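Local coordinates for deferrochelatase (Vibrio cholerae, PDB 5DE0), which binds heme b and, as a member of the dye-decolorizing peroxidase family, probably catalyses peroxide-dependent oxidation of its substrates, at residues Glu77-Pro82 with His254-Phe259; Tyr173-Arg178 with Leu247-Tyr252; Lys227-Val232 with Phe259-Glu264. All coordinates share one frame; numbering follows the deposited sequence.

In the fold
Two of the three contacts touch the heme and the third lies behind them. In interaction 2, two adjoining strands of the C-terminal sheet carry the residues that cover the porphyrin; interaction 3 packs helix 257-266 against the methyl-bearing rim of the porphyrin, while interaction 1 holds the start of that helix, with the side chain of Leu256 about 11 Å from the heme. Interactions 1 and 3 share Phe259 and have centres about 10 Å apart; interaction 2 lies about 12 Å, centre to centre, from each. Probable hydrogen bonds join them: Tyr252 N to Val232 O (2.7 Å), Asn258 ND2 to Lys230 O (3.0 Å), and Glu77 N with Tyr173 OH (3.2 Å).

Interaction 1. Residues Glu77-Pro82 with His254-Phe259; sequences ELIDFP and HTLHNF
Glu77 and Thr255 meet where a loop of the N-terminal half of the chain reaches the start of helix 257-266, the connecting helix between strands 247-253 and 281-291 in the ferredoxin-like C-terminal half. The polar part of the contact centres on one carboxylate oxygen. Thr255 OG1 donates to Glu77 OE1 over 2.6 Å, meeting the syn lone pair, on the side of the other oxygen. The same OE1 receives a second, weak bond from Leu256 N at 3.2 Å, bent to 126°. Thr255 OG1 in turn accepts from His257 N (3.2 Å), a capping bond at the entry to the helix, so the hydroxyl relays between the carboxylate and the first turn. Held by a hydroxyl and a weak N-H at the start of a helix, the carboxylate would probably be stabilised as the anion. Glu77 gets there with CG beside its backbone N (chi1 -50°) and the chain extended beyond it.

The apolar part is carried by Leu256 and Ile79. Leu256 points at the loop, is buried, and also packs against Tyr173 and Tyr288. The hydroxyl of Tyr173 also hydrogen-bonds the backbone N of Glu77, tying the loop to the sheet beneath. Leu256 CD1 rests 3.7 Å from the carbonyl O of Glu77, and its other methyl, CD2, lies 4.1 Å from Ile79 CG1.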
loop_
_atom_site.group_PDB
_atom_site.type_symbol
_atom_site.label_atom_id
_atom_site.label_comp_id
_atom_site.label_asym_id
_atom_site.label_seq_id
_atom_site.Cartn_x
_atom_site.Cartn_y
_atom_site.Cartn_z
ATOM N N GLU B 77 -32.952 -10.689 -0.715
ATOM C CA GLU B 77 -32.513 -9.945 -1.893
ATOM C C GLU B 77 -31.097 -10.302 -2.347
ATOM O O GLU B 77 -30.616 -9.789 -3.359
ATOM C CB GLU B 77 -32.593 -8.440 -1.621
ATOM C CG GLU B 77 -33.925 -7.975 -1.058
ATOM C CD GLU B 77 -33.985 -6.470 -0.895
ATOM O OE1 GLU B 77 -33.495 -5.755 -1.792
ATOM O OE2 GLU B 77 -34.512 -6.004 0.136
ATOM N N LEU B 78 -30.425 -11.174 -1.602
ATOM C CA LEU B 78 -29.051 -11.549 -1.930
ATOM C C LEU B 78 -28.985 -12.363 -3.220
ATOM O O LEU B 78 -29.564 -13.445 -3.313
ATOM C CB LEU B 78 -28.415 -12.334 -0.778
ATOM C CG LEU B 78 -26.959 -12.770 -0.977
ATOM C CD1 LEU B 78 -26.061 -11.571 -1.249
ATOM C CD2 LEU B 78 -26.462 -13.543 0.235
ATOM N N ILE B 79 -28.283 -11.829 -4.215
ATOM C CA ILE B 79 -28.113 -12.495 -5.502
ATOM C C ILE B 79 -26.665 -12.413 -5.969
ATOM O O ILE B 79 -25.856 -11.693 -5.383
ATOM C CB ILE B 79 -29.011 -11.876 -6.597
ATOM C CG1 ILE B 79 -28.573 -10.439 -6.894
ATOM C CG2 ILE B 79 -30.478 -11.921 -6.194
ATOM C CD1 ILE B 79 -29.322 -9.791 -8.040
ATOM N N ASP B 80 -26.342 -13.150 -7.028
ATOM C CA ASP B 80 -25.038 -13.027 -7.666
ATOM C C ASP B 80 -24.934 -11.675 -8.356
ATOM O O ASP B 80 -25.922 -11.162 -8.876
ATOM C CB ASP B 80 -24.810 -14.154 -8.677
ATOM C CG ASP B 80 -24.516 -15.484 -8.014
ATOM O OD1 ASP B 80 -24.637 -15.574 -6.775
ATOM O OD2 ASP B 80 -24.169 -16.443 -8.735
ATOM N N PHE B 81 -23.737 -11.100 -8.352
ATOM C CA PHE B 81 -23.493 -9.834 -9.030
ATOM C C PHE B 81 -23.564 -10.036 -10.540
ATOM O O PHE B 81 -22.701 -10.692 -11.121
ATOM C CB PHE B 81 -22.129 -9.272 -8.624
ATOM C CG PHE B 81 -21.874 -7.870 -9.098
ATOM C CD1 PHE B 81 -21.314 -7.634 -10.342
ATOM C CD2 PHE B 81 -22.172 -6.787 -8.288
ATOM C CE1 PHE B 81 -21.069 -6.346 -10.777
ATOM C CE2 PHE B 81 -21.930 -5.494 -8.716
ATOM C CZ PHE B 81 -21.378 -5.274 -9.963
ATOM N N PRO B 82 -24.601 -9.476 -11.182
ATOM C CA PRO B 82 -24.756 -9.662 -12.628
ATOM C C PRO B 82 -23.802 -8.776 -13.423
ATOM O O PRO B 82 -23.509 -7.661 -12.994
ATOM C CB PRO B 82 -26.210 -9.256 -12.872
ATOM C CG PRO B 82 -26.473 -8.221 -11.832
ATOM C CD PRO B 82 -25.663 -8.622 -10.619
ATOM N N HIS B 254 -29.597 -1.178 3.231
ATOM C CA HIS B 254 -30.619 -2.030 3.832
ATOM C C HIS B 254 -31.332 -2.871 2.779
ATOM O O HIS B 254 -31.988 -3.861 3.099
ATOM C CB HIS B 254 -31.636 -1.185 4.604
ATOM C CG HIS B 254 -32.526 -0.360 3.727
ATOM N ND1 HIS B 254 -32.186 0.906 3.300
ATOM C CD2 HIS B 254 -33.747 -0.617 3.198
ATOM C CE1 HIS B 254 -33.155 1.391 2.546
ATOM N NE2 HIS B 254 -34.116 0.486 2.469
ATOM N N THR B 255 -31.201 -2.463 1.521
ATOM C CA THR B 255 -31.781 -3.202 0.409
ATOM C C THR B 255 -30.829 -3.199 -0.781
ATOM O O THR B 255 -30.224 -2.179 -1.107
ATOM C CB THR B 255 -33.148 -2.620 -0.015
ATOM O OG1 THR B 255 -33.587 -3.255 -1.222
ATOM C CG2 THR B 255 -33.054 -1.118 -0.246
ATOM N N LEU B 256 -30.693 -4.355 -1.422
ATOM C CA LEU B 256 -29.800 -4.498 -2.566
ATOM C C LEU B 256 -30.374 -3.793 -3.791
ATOM O O LEU B 256 -29.671 -3.551 -4.773
ATOM C CB LEU B 256 -29.554 -5.981 -2.858
ATOM C CG LEU B 256 -28.505 -6.362 -3.906
ATOM C CD1 LEU B 256 -27.649 -7.510 -3.393
ATOM C CD2 LEU B 256 -29.168 -6.737 -5.225
ATOM N N HIS B 257 -31.658 -3.458 -3.715
ATOM C CA HIS B 257 -32.368 -2.810 -4.811
ATOM C C HIS B 257 -31.712 -1.498 -5.239
ATOM O O HIS B 257 -31.670 -1.179 -6.427
ATOM C CB HIS B 257 -33.825 -2.558 -4.410
ATOM C CG HIS B 257 -34.650 -1.931 -5.488
ATOM N ND1 HIS B 257 -34.971 -2.586 -6.658
ATOM C CD2 HIS B 257 -35.224 -0.708 -5.573
ATOM C CE1 HIS B 257 -35.705 -1.794 -7.417
ATOM N NE2 HIS B 257 -35.873 -0.647 -6.782
ATOM N N ASN B 258 -31.202 -0.747 -4.268
ATOM C CA ASN B 258 -30.544 0.525 -4.543
ATOM C C ASN B 258 -29.280 0.359 -5.376
ATOM O O ASN B 258 -29.029 1.143 -6.289
ATOM C CB ASN B 258 -30.216 1.246 -3.236
ATOM C CG ASN B 258 -31.456 1.735 -2.518
ATOM O OD1 ASN B 258 -32.580 1.424 -2.915
ATOM N ND2 ASN B 258 -31.261 2.500 -1.451
ATOM N N PHE B 259 -28.491 -0.664 -5.057
ATOM C CA PHE B 259 -27.286 -0.977 -5.822
ATOM C C PHE B 259 -27.637 -1.253 -7.280
ATOM O O PHE B 259 -27.048 -0.680 -8.200
ATOM C CB PHE B 259 -26.559 -2.193 -5.235
ATOM C CG PHE B 259 -26.070 -1.998 -3.829
ATOM C CD1 PHE B 259 -25.822 -0.730 -3.331
ATOM C CD2 PHE B 259 -25.853 -3.092 -3.006
ATOM C CE1 PHE B 259 -25.368 -0.557 -2.036
ATOM C CE2 PHE B 259 -25.400 -2.926 -1.713
ATOM C CZ PHE B 259 -25.158 -1.659 -1.227
#

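Interaction 2. Residues Tyr173-Arg178 with Leu247-Tyr252; sequences YVMVQR and LLFIAY. With HEM (protoporphyrin IX containing Fe), chain F.
Met175 and Phe249 meet on the heme-facing side of two antiparallel strands. The methionine CE comes within 3.7 Å of Phe249 CE2, and SD lies in the plane of the ring at its edge, 5.1 Å from the centroid, a Met-aromatic contact. One face of the Phe249 ring lies over the heme: CZ sits 3.2 Å from C2B of one pyrrole, and CE1 is 4.6 Å from the iron. Leu247 CD2 covers the neighbouring pyrrole at 3.6 Å from C3C, while Gln177 OE1 comes close to the vinyl group.

The backbone fixes this layer. Met175 with Ala251 and Gln177 with Phe249 are hydrogen-bonded pairs, each closed by two N-H to O bonds. Val174, Val176 and Arg178 form the intervening non-hydrogen-bonded pairs with Tyr252, Ile250 and Leu248, and point to the reverse of the sheet. There Val174 CG1 makes a CH-pi contact over the face of the Tyr252 ring, 4.0 Å from its centroid, and Arg178 CB meets Leu248 CD2 at 3.5 Å. Further out, Arg178 forms salt bridges with Asp129 and Asp244, and Tyr252 OH bonds to His101; Asp129 and His101 belong to strands of the N-terminal sheet.

The side chains of Phe249 and Leu247 meet the porphyrin through carbon alone. Phe249 lies against Arg233, which hydrogen-bonds the heme, so this face is probably the distal one, as in relatives; such an apolar cover offers the iron no ligand and probably narrows access to it.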
loop_
_atom_site.group_PDB
_atom_site.type_symbol
_atom_site.label_atom_id
_atom_site.label_comp_id
_atom_site.label_asym_id
_atom_site.label_seq_id
_atom_site.Cartn_x
_atom_site.Cartn_y
_atom_site.Cartn_z
ATOM N N TYR B 173 -26.644 -5.247 3.155
ATOM C CA TYR B 173 -26.244 -5.689 1.821
ATOM C C TYR B 173 -25.014 -4.920 1.357
ATOM O O TYR B 173 -24.901 -3.718 1.592
ATOM C CB TYR B 173 -27.390 -5.518 0.823
ATOM C CG TYR B 173 -28.543 -6.467 1.055
ATOM C CD1 TYR B 173 -28.551 -7.735 0.486
ATOM C CD2 TYR B 173 -29.622 -6.098 1.848
ATOM C CE1 TYR B 173 -29.604 -8.607 0.697
ATOM C CE2 TYR B 173 -30.679 -6.965 2.066
ATOM C CZ TYR B 173 -30.665 -8.216 1.488
ATOM O OH TYR B 173 -31.714 -9.079 1.703
ATOM N N VAL B 174 -24.088 -5.621 0.710
ATOM C CA VAL B 174 -22.817 -5.021 0.324
ATOM C C VAL B 174 -22.539 -5.178 -1.167
ATOM O O VAL B 174 -22.875 -6.195 -1.769
ATOM C CB VAL B 174 -21.637 -5.641 1.108
ATOM C CG1 VAL B 174 -20.455 -4.681 1.134
ATOM C CG2 VAL B 174 -22.054 -6.002 2.524
ATOM N N MET B 175 -21.928 -4.157 -1.757
ATOM C CA MET B 175 -21.414 -4.248 -3.116
ATOM C C MET B 175 -19.995 -3.700 -3.142
ATOM O O MET B 175 -19.671 -2.776 -2.397
ATOM C CB MET B 175 -22.305 -3.483 -4.106
ATOM C CG MET B 175 -22.304 -1.969 -3.915
ATOM S SD MET B 175 -23.014 -1.068 -5.305
ATOM C CE MET B 175 -21.818 -1.423 -6.598
ATOM N N VAL B 176 -19.143 -4.282 -3.978
ATOM C CA VAL B 176 -17.793 -3.765 -4.151
ATOM C C VAL B 176 -17.379 -3.818 -5.621
ATOM O O VAL B 176 -17.708 -4.757 -6.345
ATOM C CB VAL B 176 -16.757 -4.533 -3.262
ATOM C CG1 VAL B 176 -17.413 -5.674 -2.513
ATOM C CG2 VAL B 176 -15.563 -5.027 -4.075
ATOM N N GLN B 177 -16.685 -2.772 -6.058
ATOM C CA GLN B 177 -16.125 -2.700 -7.401
ATOM C C GLN B 177 -14.782 -1.986 -7.356
ATOM O O GLN B 177 -14.714 -0.817 -6.975
ATOM C CB GLN B 177 -17.062 -1.960 -8.356
ATOM C CG GLN B 177 -18.220 -2.768 -8.908
ATOM C CD GLN B 177 -19.129 -1.922 -9.784
ATOM O OE1 GLN B 177 -19.673 -0.914 -9.336
ATOM N NE2 GLN B 177 -19.283 -2.320 -11.045
ATOM N N ARG B 178 -13.716 -2.680 -7.737
ATOM C CA ARG B 178 -12.412 -2.036 -7.822
ATOM C C ARG B 178 -12.273 -1.324 -9.157
ATOM O O ARG B 178 -12.287 -1.955 -10.214
ATOM C CB ARG B 178 -11.276 -3.043 -7.642
ATOM C CG ARG B 178 -9.909 -2.384 -7.619
ATOM C CD ARG B 178 -8.865 -3.232 -6.912
ATOM N NE ARG B 178 -8.436 -4.379 -7.706
ATOM C CZ ARG B 178 -7.556 -4.309 -8.699
ATOM N NH1 ARG B 178 -7.019 -3.143 -9.031
ATOM N NH2 ARG B 178 -7.219 -5.404 -9.366
ATOM N N LEU B 247 -10.207 3.853 -7.421
ATOM C CA LEU B 247 -11.097 3.797 -6.274
ATOM C C LEU B 247 -11.607 2.388 -6.011
ATOM O O LEU B 247 -12.133 1.727 -6.908
ATOM C CB LEU B 247 -12.283 4.743 -6.475
ATOM C CG LEU B 247 -13.294 4.814 -5.331
ATOM C CD1 LEU B 247 -12.688 5.502 -4.117
ATOM C CD2 LEU B 247 -14.565 5.526 -5.779
ATOM N N LEU B 248 -11.439 1.925 -4.778
ATOM C CA LEU B 248 -12.093 0.702 -4.351
ATOM C C LEU B 248 -13.473 1.085 -3.864
ATOM O O LEU B 248 -13.641 1.489 -2.715
ATOM C CB LEU B 248 -11.302 -0.010 -3.250
ATOM C CG LEU B 248 -11.653 -1.475 -2.949
ATOM C CD1 LEU B 248 -13.000 -1.648 -2.249
ATOM C CD2 LEU B 248 -11.616 -2.301 -4.219
ATOM N N PHE B 249 -14.463 0.964 -4.738
ATOM C CA PHE B 249 -15.816 1.318 -4.357
ATOM C C PHE B 249 -16.450 0.203 -3.534
ATOM O O PHE B 249 -16.398 -0.968 -3.906
ATOM C CB PHE B 249 -16.676 1.622 -5.585
ATOM C CG PHE B 249 -18.075 2.034 -5.241
ATOM C CD1 PHE B 249 -18.373 3.362 -4.988
ATOM C CD2 PHE B 249 -19.088 1.091 -5.147
ATOM C CE1 PHE B 249 -19.654 3.746 -4.658
ATOM C CE2 PHE B 249 -20.374 1.471 -4.816
ATOM C CZ PHE B 249 -20.656 2.799 -4.571
ATOM N N ILE B 250 -17.045 0.583 -2.410
ATOM C CA ILE B 250 -17.796 -0.344 -1.578
ATOM C C ILE B 250 -18.935 0.412 -0.907
ATOM O O ILE B 250 -18.768 1.558 -0.486
ATOM C CB ILE B 250 -16.897 -1.027 -0.519
ATOM C CG1 ILE B 250 -17.717 -1.960 0.377
ATOM C CG2 ILE B 250 -16.160 0.007 0.316
ATOM C CD1 ILE B 250 -16.891 -2.709 1.410
ATOM N N ALA B 251 -20.101 -0.218 -0.832
ATOM C CA ALA B 251 -21.270 0.429 -0.253
ATOM C C ALA B 251 -22.128 -0.556 0.530
ATOM O O ALA B 251 -22.200 -1.739 0.195
ATOM C CB ALA B 251 -22.099 1.099 -1.343
ATOM N N TYR B 252 -22.774 -0.055 1.576
ATOM C CA TYR B 252 -23.702 -0.852 2.366
ATOM C C TYR B 252 -25.104 -0.267 2.238
ATOM O O TYR B 252 -25.263 0.949 2.132
ATOM C CB TYR B 252 -23.273 -0.891 3.835
ATOM C CG TYR B 252 -21.985 -1.643 4.093
ATOM C CD1 TYR B 252 -20.750 -1.051 3.859
ATOM C CD2 TYR B 252 -22.004 -2.942 4.586
ATOM C CE1 TYR B 252 -19.572 -1.735 4.097
ATOM C CE2 TYR B 252 -20.831 -3.631 4.829
ATOM C CZ TYR B 252 -19.619 -3.024 4.582
ATOM O OH TYR B 252 -18.452 -3.714 4.825
HETATM C CHA HEM F . -21.581 10.621 -5.300
HETATM C CHB HEM F . -22.924 5.986 -5.794
HETATM C CHC HEM F . -18.865 5.033 -8.299
HETATM C CHD HEM F . -17.168 9.400 -7.046
HETATM C C1A HEM F . -22.303 9.451 -5.217
HETATM C C2A HEM F . -23.590 9.281 -4.573
HETATM C C3A HEM F . -23.957 8.002 -4.707
HETATM C C4A HEM F . -22.918 7.316 -5.444
HETATM C CMA HEM F . -25.256 7.352 -4.181
HETATM C CAA HEM F . -24.390 10.392 -3.858
HETATM C CBA HEM F . -25.528 10.841 -4.774
HETATM C CGA HEM F . -26.226 12.034 -4.180
HETATM O O1A HEM F . -25.688 13.164 -4.303
HETATM O O2A HEM F . -27.320 11.850 -3.589
HETATM C C1B HEM F . -21.990 5.354 -6.583
HETATM C C2B HEM F . -22.139 4.041 -7.169
HETATM C C3B HEM F . -21.033 3.760 -7.857
HETATM C C4B HEM F . -20.125 4.896 -7.743
HETATM C CMB HEM F . -23.364 3.111 -7.018
HETATM C CAB HEM F . -20.836 2.431 -8.619
HETATM C CBB HEM F . -19.706 2.135 -9.259
HETATM C C1C HEM F . -18.027 6.120 -8.155
HETATM C C2C HEM F . -16.671 6.237 -8.661
HETATM C C3C HEM F . -16.205 7.451 -8.307
HETATM C C4C HEM F . -17.256 8.131 -7.577
HETATM C CMC HEM F . -15.945 5.123 -9.452
HETATM C CAC HEM F . -14.834 8.120 -8.578
HETATM C CBC HEM F . -13.868 7.601 -9.342
HETATM C C1D HEM F . -18.210 10.174 -6.577
HETATM C C2D HEM F . -18.175 11.609 -6.414
HETATM C C3D HEM F . -19.554 11.992 -5.865
HETATM C C4D HEM F . -20.285 10.749 -5.754
HETATM C CMD HEM F . -17.000 12.562 -6.723
HETATM C CAD HEM F . -20.054 13.409 -5.516
HETATM C CBD HEM F . -19.686 13.770 -4.081
HETATM C CGD HEM F . -20.406 12.861 -3.121
HETATM O O1D HEM F . -19.785 11.875 -2.647
HETATM O O2D HEM F . -21.601 13.120 -2.822
HETATM N NA HEM F . -21.924 8.230 -5.738
HETATM N NB HEM F . -20.751 5.847 -6.954
HETATM N NC HEM F . -18.348 7.294 -7.502
HETATM N ND HEM F . -19.461 9.711 -6.181
HETATM FE FE HEM F . -20.144 7.814 -6.668
#

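Interaction 3. Residues Lys227-Val232 with Phe259-Glu264; sequences KGLKIV and FKTMLE. With HEM (protoporphyrin IX containing Fe), chain F.
Thr261 OG1 is hydrogen-bonded to the carbonyl O of His257, one turn back along the helix, and the methyl CG2 of Thr261 is what meets Leu229. CG2 touches Leu229 CD1 at 3.6 Å, the two side chains meeting at about a right angle. Both residues also pack against Ile222.

Met262 does most of the work on the helix side. Its chain is fully extended beyond CG (chi2 175°, chi3 -175°), which carries CE to the opposing loop. That methyl lies 3.2 Å from Leu229 O, a close carbon-to-carbonyl contact, and 3.7 Å from Ile231 CG2. Helix 257-266 is the connection of a beta-alpha-beta crossover, leading from strand 247-253 to strand 281-291, which are parallel and flank strand 172-181 in the C-terminal sheet; the loop 227-232 enters strand 232-239, at one edge of the sheet.

Ile231 lies against both Met262 and Phe259, and all but the methionine also touch Ala251 and Cys253 of strand 247-253. Its CG2 branch approaches the Phe259 ring obliquely, 3.6 Å from CE1, while Met262 meets Ile231 end to end. The other branch, with CG1 between backbone N and carbonyl carbon (chi1 63°), turns CD1 toward the heme, 3.9 Å from the meso carbon CHB and 3.8 Å from Met262 SD. The sulfur lies 3.7 Å from heme CMB, and Met262 CE is equally close to CMA.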
loop_
_atom_site.group_PDB
_atom_site.type_symbol
_atom_site.label_atom_id
_atom_site.label_comp_id
_atom_site.label_asym_id
_atom_site.label_seq_id
_atom_site.Cartn_x
_atom_site.Cartn_y
_atom_site.Cartn_z
ATOM N N LYS B 227 -38.606 9.217 -3.170
ATOM C CA LYS B 227 -37.664 9.504 -2.101
ATOM C C LYS B 227 -36.333 8.894 -2.504
ATOM O O LYS B 227 -36.281 7.769 -3.009
ATOM C CB LYS B 227 -38.148 8.949 -0.758
ATOM C CG LYS B 227 -37.902 9.889 0.417
ATOM C CD LYS B 227 -36.456 9.851 0.870
ATOM C CE LYS B 227 -35.917 11.254 1.098
ATOM N NZ LYS B 227 -35.690 11.979 -0.188
ATOM N N GLY B 228 -35.262 9.648 -2.294
ATOM C CA GLY B 228 -33.945 9.271 -2.775
ATOM C C GLY B 228 -33.445 7.896 -2.372
ATOM O O GLY B 228 -33.554 7.513 -1.204
ATOM N N LEU B 229 -32.909 7.148 -3.338
ATOM C CA LEU B 229 -32.267 5.873 -3.043
ATOM C C LEU B 229 -30.897 6.144 -2.459
ATOM O O LEU B 229 -30.003 6.630 -3.151
ATOM C CB LEU B 229 -32.148 5.001 -4.293
ATOM C CG LEU B 229 -33.405 4.829 -5.147
ATOM C CD1 LEU B 229 -33.121 3.978 -6.404
ATOM C CD2 LEU B 229 -34.519 4.199 -4.328
ATOM N N LYS B 230 -30.745 5.855 -1.173
ATOM C CA LYS B 230 -29.513 6.187 -0.478
ATOM C C LYS B 230 -28.706 4.954 -0.083
ATOM O O LYS B 230 -29.263 3.903 0.228
ATOM C CB LYS B 230 -29.823 7.040 0.753
ATOM C CG LYS B 230 -30.178 8.472 0.395
ATOM C CD LYS B 230 -30.666 9.263 1.589
ATOM C CE LYS B 230 -30.771 10.737 1.243
ATOM N NZ LYS B 230 -31.527 10.954 -0.022
ATOM N N ILE B 231 -27.385 5.097 -0.124
ATOM C CA ILE B 231 -26.465 4.042 0.283
ATOM C C ILE B 231 -25.384 4.621 1.187
ATOM O O ILE B 231 -25.148 5.829 1.189
ATOM C CB ILE B 231 -25.798 3.355 -0.927
ATOM C CG1 ILE B 231 -24.938 4.355 -1.701
ATOM C CG2 ILE B 231 -26.846 2.723 -1.834
ATOM C CD1 ILE B 231 -24.247 3.754 -2.906
ATOM N N VAL B 232 -24.739 3.756 1.962
ATOM C CA VAL B 232 -23.625 4.168 2.802
ATOM C C VAL B 232 -22.317 3.673 2.197
ATOM O O VAL B 232 -22.027 2.477 2.218
ATOM C CB VAL B 232 -23.766 3.636 4.241
ATOM C CG1 VAL B 232 -22.539 3.999 5.067
ATOM C CG2 VAL B 232 -25.030 4.186 4.887
ATOM N N PHE B 259 -28.491 -0.664 -5.057
ATOM C CA PHE B 259 -27.286 -0.977 -5.822
ATOM C C PHE B 259 -27.637 -1.253 -7.280
ATOM O O PHE B 259 -27.048 -0.680 -8.200
ATOM C CB PHE B 259 -26.559 -2.193 -5.235
ATOM C CG PHE B 259 -26.070 -1.998 -3.829
ATOM C CD1 PHE B 259 -25.822 -0.730 -3.331
ATOM C CD2 PHE B 259 -25.853 -3.092 -3.006
ATOM C CE1 PHE B 259 -25.368 -0.557 -2.036
ATOM C CE2 PHE B 259 -25.400 -2.926 -1.713
ATOM C CZ PHE B 259 -25.158 -1.659 -1.227
ATOM N N LYS B 260 -28.609 -2.139 -7.468
ATOM C CA LYS B 260 -29.031 -2.590 -8.787
ATOM C C LYS B 260 -29.568 -1.441 -9.638
ATOM O O LYS B 260 -29.317 -1.381 -10.840
ATOM C CB LYS B 260 -30.087 -3.688 -8.641
ATOM C CG LYS B 260 -30.688 -4.182 -9.945
ATOM C CD LYS B 260 -31.617 -5.360 -9.693
ATOM C CE LYS B 260 -32.444 -5.702 -10.922
ATOM N NZ LYS B 260 -33.389 -4.603 -11.269
ATOM N N THR B 261 -30.295 -0.525 -9.006
ATOM C CA THR B 261 -30.880 0.605 -9.720
ATOM C C THR B 261 -29.807 1.585 -10.185
ATOM O O THR B 261 -29.823 2.031 -11.334
ATOM C CB THR B 261 -31.903 1.354 -8.847
ATOM O OG1 THR B 261 -32.880 0.427 -8.357
ATOM C CG2 THR B 261 -32.601 2.436 -9.657
ATOM N N MET B 262 -28.877 1.910 -9.293
ATOM C CA MET B 262 -27.781 2.820 -9.616
ATOM C C MET B 262 -26.873 2.246 -10.700
ATOM O O MET B 262 -26.458 2.957 -11.614
ATOM C CB MET B 262 -26.953 3.139 -8.369
ATOM C CG MET B 262 -27.708 3.879 -7.282
ATOM S SD MET B 262 -26.713 4.079 -5.793
ATOM C CE MET B 262 -27.900 4.822 -4.685
ATOM N N LEU B 263 -26.568 0.956 -10.592
ATOM C CA LEU B 263 -25.684 0.296 -11.550
ATOM C C LEU B 263 -26.327 0.184 -12.932
ATOM O O LEU B 263 -25.663 0.375 -13.951
ATOM C CB LEU B 263 -25.282 -1.089 -11.037
ATOM C CG LEU B 263 -24.257 -1.107 -9.901
ATOM C CD1 LEU B 263 -24.122 -2.505 -9.318
ATOM C CD2 LEU B 263 -22.908 -0.599 -10.390
ATOM N N GLU B 264 -27.618 -0.130 -12.963
ATOM C CA GLU B 264 -28.348 -0.217 -14.223
ATOM C C GLU B 264 -28.496 1.160 -14.861
ATOM O O GLU B 264 -28.598 1.285 -16.084
ATOM C CB GLU B 264 -29.722 -0.856 -14.008
ATOM C CG GLU B 264 -29.676 -2.366 -13.818
ATOM C CD GLU B 264 -31.032 -2.960 -13.502
ATOM O OE1 GLU B 264 -31.986 -2.188 -13.273
ATOM O OE2 GLU B 264 -31.142 -4.204 -13.486
HETATM C CHA HEM F . -21.581 10.621 -5.300
HETATM C CHB HEM F . -22.924 5.986 -5.794
HETATM C CHC HEM F . -18.865 5.033 -8.299
HETATM C CHD HEM F . -17.168 9.400 -7.046
HETATM C C1A HEM F . -22.303 9.451 -5.217
HETATM C C2A HEM F . -23.590 9.281 -4.573
HETATM C C3A HEM F . -23.957 8.002 -4.707
HETATM C C4A HEM F . -22.918 7.316 -5.444
HETATM C CMA HEM F . -25.256 7.352 -4.181
HETATM C CAA HEM F . -24.390 10.392 -3.858
HETATM C CBA HEM F . -25.528 10.841 -4.774
HETATM C CGA HEM F . -26.226 12.034 -4.180
HETATM O O1A HEM F . -25.688 13.164 -4.303
HETATM O O2A HEM F . -27.320 11.850 -3.589
HETATM C C1B HEM F . -21.990 5.354 -6.583
HETATM C C2B HEM F . -22.139 4.041 -7.169
HETATM C C3B HEM F . -21.033 3.760 -7.857
HETATM C C4B HEM F . -20.125 4.896 -7.743
HETATM C CMB HEM F . -23.364 3.111 -7.018
HETATM C CAB HEM F . -20.836 2.431 -8.619
HETATM C CBB HEM F . -19.706 2.135 -9.259
HETATM C C1C HEM F . -18.027 6.120 -8.155
HETATM C C2C HEM F . -16.671 6.237 -8.661
HETATM C C3C HEM F . -16.205 7.451 -8.307
HETATM C C4C HEM F . -17.256 8.131 -7.577
HETATM C CMC HEM F . -15.945 5.123 -9.452
HETATM C CAC HEM F . -14.834 8.120 -8.578
HETATM C CBC HEM F . -13.868 7.601 -9.342
HETATM C C1D HEM F . -18.210 10.174 -6.577
HETATM C C2D HEM F . -18.175 11.609 -6.414
HETATM C C3D HEM F . -19.554 11.992 -5.865
HETATM C C4D HEM F . -20.285 10.749 -5.754
HETATM C CMD HEM F . -17.000 12.562 -6.723
HETATM C CAD HEM F . -20.054 13.409 -5.516
HETATM C CBD HEM F . -19.686 13.770 -4.081
HETATM C CGD HEM F . -20.406 12.861 -3.121
HETATM O O1D HEM F . -19.785 11.875 -2.647
HETATM O O2D HEM F . -21.601 13.120 -2.822
HETATM N NA HEM F . -21.924 8.230 -5.738
HETATM N NB HEM F . -20.751 5.847 -6.954
HETATM N NC HEM F . -18.348 7.294 -7.502
HETATM N ND HEM F . -19.461 9.711 -6.181
HETATM FE FE HEM F . -20.144 7.814 -6.668
#